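Emp46p (Saccharomyces cerevisiae, PDB 2A6V) serves as a cargo receptor with a calcium-independent, legume-like lectin domain and is involved in the secretion of glycoproteins. Local coordinates at residues M66-T71 against M215-G220; G79-G84 against L115-K120. One frame throughout, in Å; residues are numbered along the deposited sequence.

Contact 1 of 2, residues M66-T71 against M215-G220; sequences MTIEWT and MKLYDG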
ATOM      1  N   MET A  66     -13.261   1.779  -9.237  1.00 20.38           N
ATOM      2  CA  MET A  66     -12.934   1.117  -7.972  1.00 20.60           C
ATOM      3  C   MET A  66     -12.456   2.056  -6.898  1.00 18.96           C
ATOM      4  O   MET A  66     -11.944   3.130  -7.187  1.00 18.90           O
ATOM      5  CB  MET A  66     -11.897   0.028  -8.203  1.00 21.44           C
ATOM      6  CG  MET A  66     -10.514   0.480  -8.568  1.00 23.51           C
ATOM      7  SD  MET A  66      -9.241  -0.787  -8.183  1.00 28.24           S
ATOM      8  CE  MET A  66      -7.830   0.316  -8.074  1.00 26.18           C
ATOM      9  N   THR A  67     -12.593   1.620  -5.649  1.00 17.42           N
ATOM     10  CA  THR A  67     -12.067   2.307  -4.490  1.00 16.60           C
ATOM     11  C   THR A  67     -11.290   1.316  -3.625  1.00 15.77           C
ATOM     12  O   THR A  67     -11.776   0.230  -3.364  1.00 14.92           O
ATOM     13  CB  THR A  67     -13.221   2.877  -3.664  1.00 17.41           C
ATOM     14  OG1 THR A  67     -13.996   3.773  -4.476  1.00 19.56           O
ATOM     15  CG2 THR A  67     -12.700   3.719  -2.488  1.00 17.80           C
ATOM     16  N   ILE A  68     -10.097   1.692  -3.191  1.00 15.02           N
ATOM     17  CA  ILE A  68      -9.350   0.913  -2.212  1.00 15.00           C
ATOM     18  C   ILE A  68      -9.084   1.807  -1.025  1.00 14.80           C
ATOM     19  O   ILE A  68      -8.586   2.930  -1.169  1.00 13.82           O
ATOM     20  CB  ILE A  68      -8.032   0.410  -2.783  1.00 14.61           C
ATOM     21  CG1 ILE A  68      -8.286  -0.573  -3.944  1.00 15.46           C
ATOM     22  CG2 ILE A  68      -7.216  -0.238  -1.672  1.00 16.27           C
ATOM     23  CD1 ILE A  68      -7.034  -0.922  -4.722  1.00 16.67           C
ATOM     24  N   GLU A  69      -9.388   1.309   0.159  1.00 13.93           N
ATOM     25  CA  GLU A  69      -9.159   2.023   1.393  1.00 13.50           C
ATOM     26  C   GLU A  69      -8.285   1.160   2.277  1.00 13.93           C
ATOM     27  O   GLU A  69      -8.707   0.070   2.665  1.00 13.32           O
ATOM     28  CB  GLU A  69     -10.469   2.305   2.104  1.00 14.60           C
ATOM     29  CG  GLU A  69     -11.356   3.294   1.396  1.00 17.89           C
ATOM     30  CD  GLU A  69     -12.680   3.500   2.111  1.00 22.51           C
ATOM     31  OE1 GLU A  69     -13.089   2.648   2.945  1.00 24.10           O
ATOM     32  OE2 GLU A  69     -13.324   4.523   1.813  1.00 25.70           O
ATOM     33  N   TRP A  70      -7.084   1.632   2.578  1.00 12.47           N
ATOM     34  CA  TRP A  70      -6.195   1.020   3.557  1.00 12.15           C
ATOM     35  C   TRP A  70      -6.172   1.848   4.829  1.00 13.19           C
ATOM     36  O   TRP A  70      -5.973   3.066   4.749  1.00 12.75           O
ATOM     37  CB  TRP A  70      -4.771   0.976   3.023  1.00 12.11           C
ATOM     38  CG  TRP A  70      -4.504   0.028   1.890  1.00 12.15           C
ATOM     39  CD1 TRP A  70      -4.497   0.321   0.555  1.00 13.73           C
ATOM     40  CD2 TRP A  70      -4.161  -1.352   1.999  1.00 10.99           C
ATOM     41  NE1 TRP A  70      -4.168  -0.799  -0.173  1.00 12.91           N
ATOM     42  CE2 TRP A  70      -3.949  -1.840   0.694  1.00 12.12           C
ATOM     43  CE3 TRP A  70      -3.988  -2.229   3.066  1.00 12.90           C
ATOM     44  CZ2 TRP A  70      -3.588  -3.156   0.438  1.00 12.37           C
ATOM     45  CZ3 TRP A  70      -3.653  -3.541   2.801  1.00 12.40           C
ATOM     46  CH2 TRP A  70      -3.437  -3.988   1.508  1.00 11.30           C
ATOM     47  N   THR A  71      -6.373   1.227   5.995  1.00 12.43           N
ATOM     48  CA  THR A  71      -6.283   1.893   7.274  1.00 11.86           C
ATOM     49  C   THR A  71      -5.016   1.388   7.915  1.00 12.25           C
ATOM     50  O   THR A  71      -4.846   0.175   8.088  1.00 11.21           O
ATOM     51  CB  THR A  71      -7.500   1.581   8.129  1.00 12.36           C
ATOM     52  OG1 THR A  71      -8.671   2.068   7.457  1.00 14.41           O
ATOM     53  CG2 THR A  71      -7.417   2.283   9.473  1.00 13.34           C
ATOM     54  N   MET A 215      -8.578  -3.115   5.500  1.00 12.13           N
ATOM     55  CA  MET A 215      -8.484  -2.887   4.057  1.00 11.70           C
ATOM     56  C   MET A 215      -9.779  -3.305   3.382  1.00 12.79           C
ATOM     57  O   MET A 215     -10.277  -4.398   3.629  1.00 12.71           O
ATOM     58  CB  MET A 215      -7.288  -3.624   3.443  1.00 12.48           C
ATOM     59  CG  MET A 215      -7.115  -3.396   1.915  1.00 11.88           C
ATOM     60  SD  MET A 215      -8.207  -4.449   0.914  1.00 13.49           S
ATOM     61  CE  MET A 215      -7.738  -4.013  -0.720  1.00 14.57           C
ATOM     62  N   LYS A 216     -10.352  -2.422   2.584  1.00 13.79           N
ATOM     63  CA  LYS A 216     -11.579  -2.688   1.848  1.00 15.26           C
ATOM     64  C   LYS A 216     -11.395  -2.278   0.408  1.00 16.03           C
ATOM     65  O   LYS A 216     -10.776  -1.250   0.121  1.00 16.52           O
ATOM     66  CB  LYS A 216     -12.745  -1.892   2.423  1.00 16.91           C
ATOM     67  CG  LYS A 216     -13.164  -2.277   3.818  1.00 20.15           C
ATOM     68  CD  LYS A 216     -14.353  -1.438   4.300  1.00 25.92           C
ATOM     69  CE  LYS A 216     -14.838  -1.871   5.677  1.00 29.34           C
ATOM     70  NZ  LYS A 216     -15.785  -0.889   6.287  1.00 32.30           N
ATOM     71  N   LEU A 217     -11.920  -3.068  -0.504  1.00 15.41           N
ATOM     72  CA  LEU A 217     -12.020  -2.690  -1.894  1.00 15.91           C
ATOM     73  C   LEU A 217     -13.497  -2.630  -2.237  1.00 16.39           C
ATOM     74  O   LEU A 217     -14.269  -3.468  -1.774  1.00 17.15           O
ATOM     75  CB  LEU A 217     -11.302  -3.676  -2.822  1.00 15.76           C
ATOM     76  CG  LEU A 217     -11.438  -3.403  -4.328  1.00 16.35           C
ATOM     77  CD1 LEU A 217     -10.219  -3.876  -5.066  1.00 16.26           C
ATOM     78  CD2 LEU A 217     -12.720  -4.030  -4.967  1.00 16.12           C
ATOM     79  N   TYR A 218     -13.878  -1.641  -3.040  1.00 17.03           N
ATOM     80  CA  TYR A 218     -15.244  -1.486  -3.532  1.00 17.76           C
ATOM     81  C   TYR A 218     -15.218  -1.465  -5.048  1.00 18.64           C
ATOM     82  O   TYR A 218     -14.356  -0.843  -5.667  1.00 18.12           O
ATOM     83  CB  TYR A 218     -15.889  -0.178  -3.035  1.00 17.06           C
ATOM     84  CG  TYR A 218     -15.903   0.058  -1.547  1.00 19.74           C
ATOM     85  CD1 TYR A 218     -17.077  -0.064  -0.804  1.00 23.26           C
ATOM     86  CD2 TYR A 218     -14.743   0.440  -0.870  1.00 20.72           C
ATOM     87  CE1 TYR A 218     -17.078   0.162   0.570  1.00 24.26           C
ATOM     88  CE2 TYR A 218     -14.743   0.670   0.483  1.00 23.25           C
ATOM     89  CZ  TYR A 218     -15.903   0.531   1.201  1.00 25.22           C
ATOM     90  OH  TYR A 218     -15.868   0.764   2.560  1.00 29.71           O
ATOM     91  N   ASP A 219     -16.206  -2.106  -5.654  1.00 19.34           N
ATOM     92  CA  ASP A 219     -16.295  -2.198  -7.101  1.00 21.31           C
ATOM     93  C   ASP A 219     -16.937  -0.923  -7.670  1.00 22.60           C
ATOM     94  O   ASP A 219     -17.764  -0.979  -8.576  1.00 22.68           O
ATOM     95  CB  ASP A 219     -17.149  -3.409  -7.511  1.00 21.46           C
ATOM     96  CG  ASP A 219     -16.533  -4.753  -7.145  1.00 23.61           C
ATOM     97  OD1 ASP A 219     -15.294  -4.894  -7.042  1.00 23.39           O
ATOM     98  OD2 ASP A 219     -17.245  -5.764  -6.979  1.00 26.07           O
ATOM     99  N   GLY A 220     -16.563   0.231  -7.134  1.00 24.03           N
ATOM    100  CA  GLY A 220     -17.084   1.494  -7.613  1.00 25.42           C
ATOM    101  C   GLY A 220     -16.485   2.678  -6.871  1.00 27.31           C
ATOM    102  O   GLY A 220     -15.688   2.508  -5.950  1.00 26.78           O
TER

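Contact 2 of 2, residues G79-G84 against L115-K120; sequences GSTKGG and LRLDDK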
ATOM      1  N   GLY A  79      11.706   9.786  14.038  1.00 16.61           N
ATOM      2  CA  GLY A  79      13.067  10.191  13.801  1.00 16.85           C
ATOM      3  C   GLY A  79      13.560   9.693  12.462  1.00 16.94           C
ATOM      4  O   GLY A  79      12.834   9.057  11.697  1.00 16.36           O
ATOM      5  N   SER A  80      14.841   9.937  12.223  1.00 17.63           N
ATOM      6  CA  SER A  80      15.450   9.655  10.943  1.00 18.01           C
ATOM      7  C   SER A  80      15.497   8.143  10.699  1.00 17.20           C
ATOM      8  O   SER A  80      15.814   7.371  11.592  1.00 18.13           O
ATOM      9  CB  SER A  80      16.860  10.263  10.907  1.00 18.16           C
ATOM     10  OG  SER A  80      17.475  10.067   9.656  1.00 23.57           O
ATOM     11  N   THR A  81      15.166   7.752   9.472  1.00 16.70           N
ATOM     12  CA  THR A  81      15.148   6.359   9.068  1.00 15.62           C
ATOM     13  C   THR A  81      14.903   6.295   7.574  1.00 14.95           C
ATOM     14  O   THR A  81      14.318   7.215   7.004  1.00 15.67           O
ATOM     15  CB  THR A  81      14.012   5.607   9.811  1.00 16.02           C
ATOM     16  OG1 THR A  81      13.990   4.242   9.395  1.00 15.88           O
ATOM     17  CG2 THR A  81      12.600   6.142   9.450  1.00 15.50           C
ATOM     18  N   LYS A  82      15.366   5.223   6.941  1.00 15.06           N
ATOM     19  CA  LYS A  82      15.030   4.933   5.551  1.00 15.09           C
ATOM     20  C   LYS A  82      13.874   3.951   5.437  1.00 14.33           C
ATOM     21  O   LYS A  82      13.442   3.612   4.341  1.00 14.04           O
ATOM     22  CB  LYS A  82      16.262   4.399   4.816  1.00 16.21           C
ATOM     23  CG  LYS A  82      17.305   5.509   4.553  1.00 20.56           C
ATOM     24  CD  LYS A  82      16.789   6.525   3.518  1.00 23.99           C
ATOM     25  CE  LYS A  82      17.737   7.681   3.320  1.00 26.88           C
ATOM     26  NZ  LYS A  82      17.115   8.808   2.589  1.00 28.48           N
ATOM     27  N   GLY A  83      13.337   3.518   6.576  1.00 12.82           N
ATOM     28  CA  GLY A  83      12.191   2.635   6.567  1.00 12.46           C
ATOM     29  C   GLY A  83      10.969   3.326   6.026  1.00 12.24           C
ATOM     30  O   GLY A  83      10.878   4.545   6.013  1.00 13.10           O
ATOM     31  N   GLY A  84      10.010   2.542   5.570  1.00 10.15           N
ATOM     32  CA  GLY A  84       8.805   3.098   5.003  1.00 10.82           C
ATOM     33  C   GLY A  84       7.758   2.052   4.722  1.00 10.45           C
ATOM     34  O   GLY A  84       8.019   0.851   4.859  1.00 10.71           O
ATOM     35  N   LEU A 115       4.811   5.925   1.871  1.00 10.94           N
ATOM     36  CA  LEU A 115       4.938   6.738   3.063  1.00 11.79           C
ATOM     37  C   LEU A 115       6.333   6.539   3.603  1.00 11.32           C
ATOM     38  O   LEU A 115       6.701   5.430   4.015  1.00 11.75           O
ATOM     39  CB  LEU A 115       3.920   6.368   4.138  1.00 12.24           C
ATOM     40  CG  LEU A 115       2.512   6.893   3.891  1.00 14.58           C
ATOM     41  CD1 LEU A 115       1.879   6.316   2.614  1.00 14.98           C
ATOM     42  CD2 LEU A 115       1.642   6.670   5.064  1.00 19.65           C
ATOM     43  N   ARG A 116       7.143   7.589   3.564  1.00 11.96           N
ATOM     44  CA  ARG A 116       8.511   7.517   4.066  1.00 11.90           C
ATOM     45  C   ARG A 116       9.005   8.920   4.349  1.00 12.37           C
ATOM     46  O   ARG A 116       8.268   9.892   4.163  1.00 12.22           O
ATOM     47  CB  ARG A 116       9.433   6.809   3.070  1.00 12.37           C
ATOM     48  CG  ARG A 116       9.889   7.612   1.867  1.00 12.66           C
ATOM     49  CD  ARG A 116      11.245   7.159   1.311  1.00 13.80           C
ATOM     50  NE  ARG A 116      11.673   7.989   0.190  1.00 12.59           N
ATOM     51  CZ  ARG A 116      12.937   8.233  -0.122  1.00 15.35           C
ATOM     52  NH1 ARG A 116      13.928   7.690   0.590  1.00 16.48           N
ATOM     53  NH2 ARG A 116      13.220   9.034  -1.147  1.00 16.49           N
ATOM     54  N   LEU A 117      10.236   9.001   4.824  1.00 12.73           N
ATOM     55  CA  LEU A 117      10.945  10.270   4.899  1.00 13.20           C
ATOM     56  C   LEU A 117      11.663  10.455   3.584  1.00 14.03           C
ATOM     57  O   LEU A 117      12.750   9.907   3.351  1.00 14.82           O
ATOM     58  CB  LEU A 117      11.899  10.277   6.085  1.00 13.86           C
ATOM     59  CG  LEU A 117      11.279   9.905   7.430  1.00 14.93           C
ATOM     60  CD1 LEU A 117      12.231  10.125   8.539  1.00 15.35           C
ATOM     61  CD2 LEU A 117      10.005  10.654   7.689  1.00 15.22           C
ATOM     62  N   ASP A 118      11.015  11.169   2.684  1.00 14.51           N
ATOM     63  CA  ASP A 118      11.617  11.434   1.404  1.00 15.09           C
ATOM     64  C   ASP A 118      12.857  12.294   1.621  1.00 15.35           C
ATOM     65  O   ASP A 118      12.918  13.082   2.551  1.00 15.67           O
ATOM     66  CB  ASP A 118      10.611  12.126   0.503  1.00 14.21           C
ATOM     67  CG  ASP A 118      11.199  12.497  -0.819  1.00 15.46           C
ATOM     68  OD1 ASP A 118      11.196  11.677  -1.740  1.00 13.92           O
ATOM     69  OD2 ASP A 118      11.701  13.615  -1.007  1.00 15.20           O
ATOM     70  N   ASP A 119      13.877  12.101   0.798  1.00 16.32           N
ATOM     71  CA  ASP A 119      15.160  12.738   1.128  1.00 17.34           C
ATOM     72  C   ASP A 119      15.104  14.238   0.999  1.00 16.66           C
ATOM     73  O   ASP A 119      15.923  14.920   1.587  1.00 17.72           O
ATOM     74  CB  ASP A 119      16.328  12.163   0.348  1.00 18.62           C
ATOM     75  CG  ASP A 119      16.074  12.079  -1.108  1.00 21.32           C
ATOM     76  OD1 ASP A 119      15.302  11.175  -1.545  1.00 23.91           O
ATOM     77  OD2 ASP A 119      16.691  12.814  -1.904  1.00 25.32           O
ATOM     78  N   LYS A 120      14.134  14.748   0.249  1.00 16.12           N
ATOM     79  CA  LYS A 120      13.973  16.199   0.115  1.00 16.02           C
ATOM     80  C   LYS A 120      12.668  16.762   0.676  1.00 15.82           C
ATOM     81  O   LYS A 120      12.652  17.903   1.157  1.00 16.06           O
ATOM     82  CB  LYS A 120      14.183  16.612  -1.334  1.00 16.29           C
ATOM     83  CG  LYS A 120      15.644  16.425  -1.767  1.00 18.28           C
ATOM     84  CD  LYS A 120      15.867  16.799  -3.198  1.00 20.14           C
ATOM     85  CE  LYS A 120      17.361  16.698  -3.559  1.00 21.73           C
ATOM     86  NZ  LYS A 120      17.580  17.064  -4.993  1.00 23.03           N
TER
HETATM   87  O   HOH W   1      12.170   6.812   5.248  1.00 13.57           O
HETATM   88  O   HOH W   2      13.930   5.261   2.138  1.00 21.20           O
HETATM   89  O   HOH W   3      16.680   8.073  -0.224  1.00 24.36           O
HETATM   90  O   HOH W   4      15.248  10.379   3.661  1.00 31.68           O

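Contact 1 of 2, residues M66-T71 against M215-G220
M215 lies over the six-membered ring of W70, its CG 3.4 Å from the ring centroid and close to the ring normal, a CH-pi contact over the face. CG stands anti to the backbone N (chi1 -179°), and a bend at chi2 lifts SD farther off the same face, 4.8 Å from the centroid, a longer Met-aromatic contact; CE then reaches I68 CG2 at 3.9 Å. I68 also turns CG1 to L217 CD1. The four side chains share one face of the sheet, where I197 of the strand 196-202 touches W70, M215 and L217.

T67, E69, K216 and Y218 occupy the other face. T67 OG1, placed beside its own backbone N and anti to the carbonyl carbon (chi1 -58°), donates a 2.6 Å bond to G220 O, in the carbonyl plane and on a lone pair, tying the strand to the chain just past the end of 209-218. The Y218 ring has T67 O at its edge, and its OH gives a weak 3.4 Å bond to E69 OE1, with carboxylate and ring planes 75° apart. The stronger partner of E69 is R161, which forms a salt bridge with OE2.

Between the two faces, T67 pairs with Y218 and E69 with K216 through two backbone bonds each, among them Y218 N to T67 O at 2.8 Å. The strands run antiparallel, as neighbours in one sheet of the concanavalin-type beta sandwich of legume-like lectins.

Contact 2 of 2, residues G79-G84 against L115-K120
The loop entering strand 84-90 of the lectin sandwich packs here against the corner where the chain leaves strand 111-115, beside a potassium site: the R116 side chain is about 5 Å from a bound potassium ion and about 4 Å from Y128, one of its ligands. L117 CD1 packs on T81 CG2, the two side chains crossing at about a right angle, and also lies 3.4 Å from G79 O. T81 OG1 accepts from G83 N at 3.0 Å, an ST turn that shapes the loop, and is bonded besides to D204.

No direct hydrogen bond joins the segments; water does so instead. One molecule donates to T81 O and G83 O and accepts from L117 N, so three backbone groups of the two segments hold it. A second links K82 O to R116 NH1.

K82 bends at chi2 (-69°), which brings NZ back to 3.9 Å from R116 NH1. These like charges share a water that accepts from both, and the carboxylates of D118 and D119 probably ease their proximity. R116 NH2 forms salt bridges to both acids, both weak as hydrogen bonds, the one to D118 OD1 also long; D119 OD1 is the nearer, at 3.0 Å. D118 CA lies over one guanidinium face. The remaining water accepts from K82 NZ at 2.7 Å and donates to L117 O at 2.6 Å.

How the contacts relate
Contact 1 is a buried strand pair within one sheet of the sandwich; contact 2 is a partly buried meeting of a loop and a chain corner at the ends of two inner strands of the other, and their centres lie 26 Å apart on opposite sides of the chain's centre. They share no strand, yet the chain runs from strand 66-75 of contact 1 into the loop of contact 2. Direct backbone bonds and apolar packing hold 66-71 to 215-220, whereas 79-84 and 115-120 are joined by bridging waters and the packing of L117, with K82 and R116 sharing a water. Only contact 2 adjoins a potassium site; the side chain of W70 is about 13 Å from a bound potassium ion.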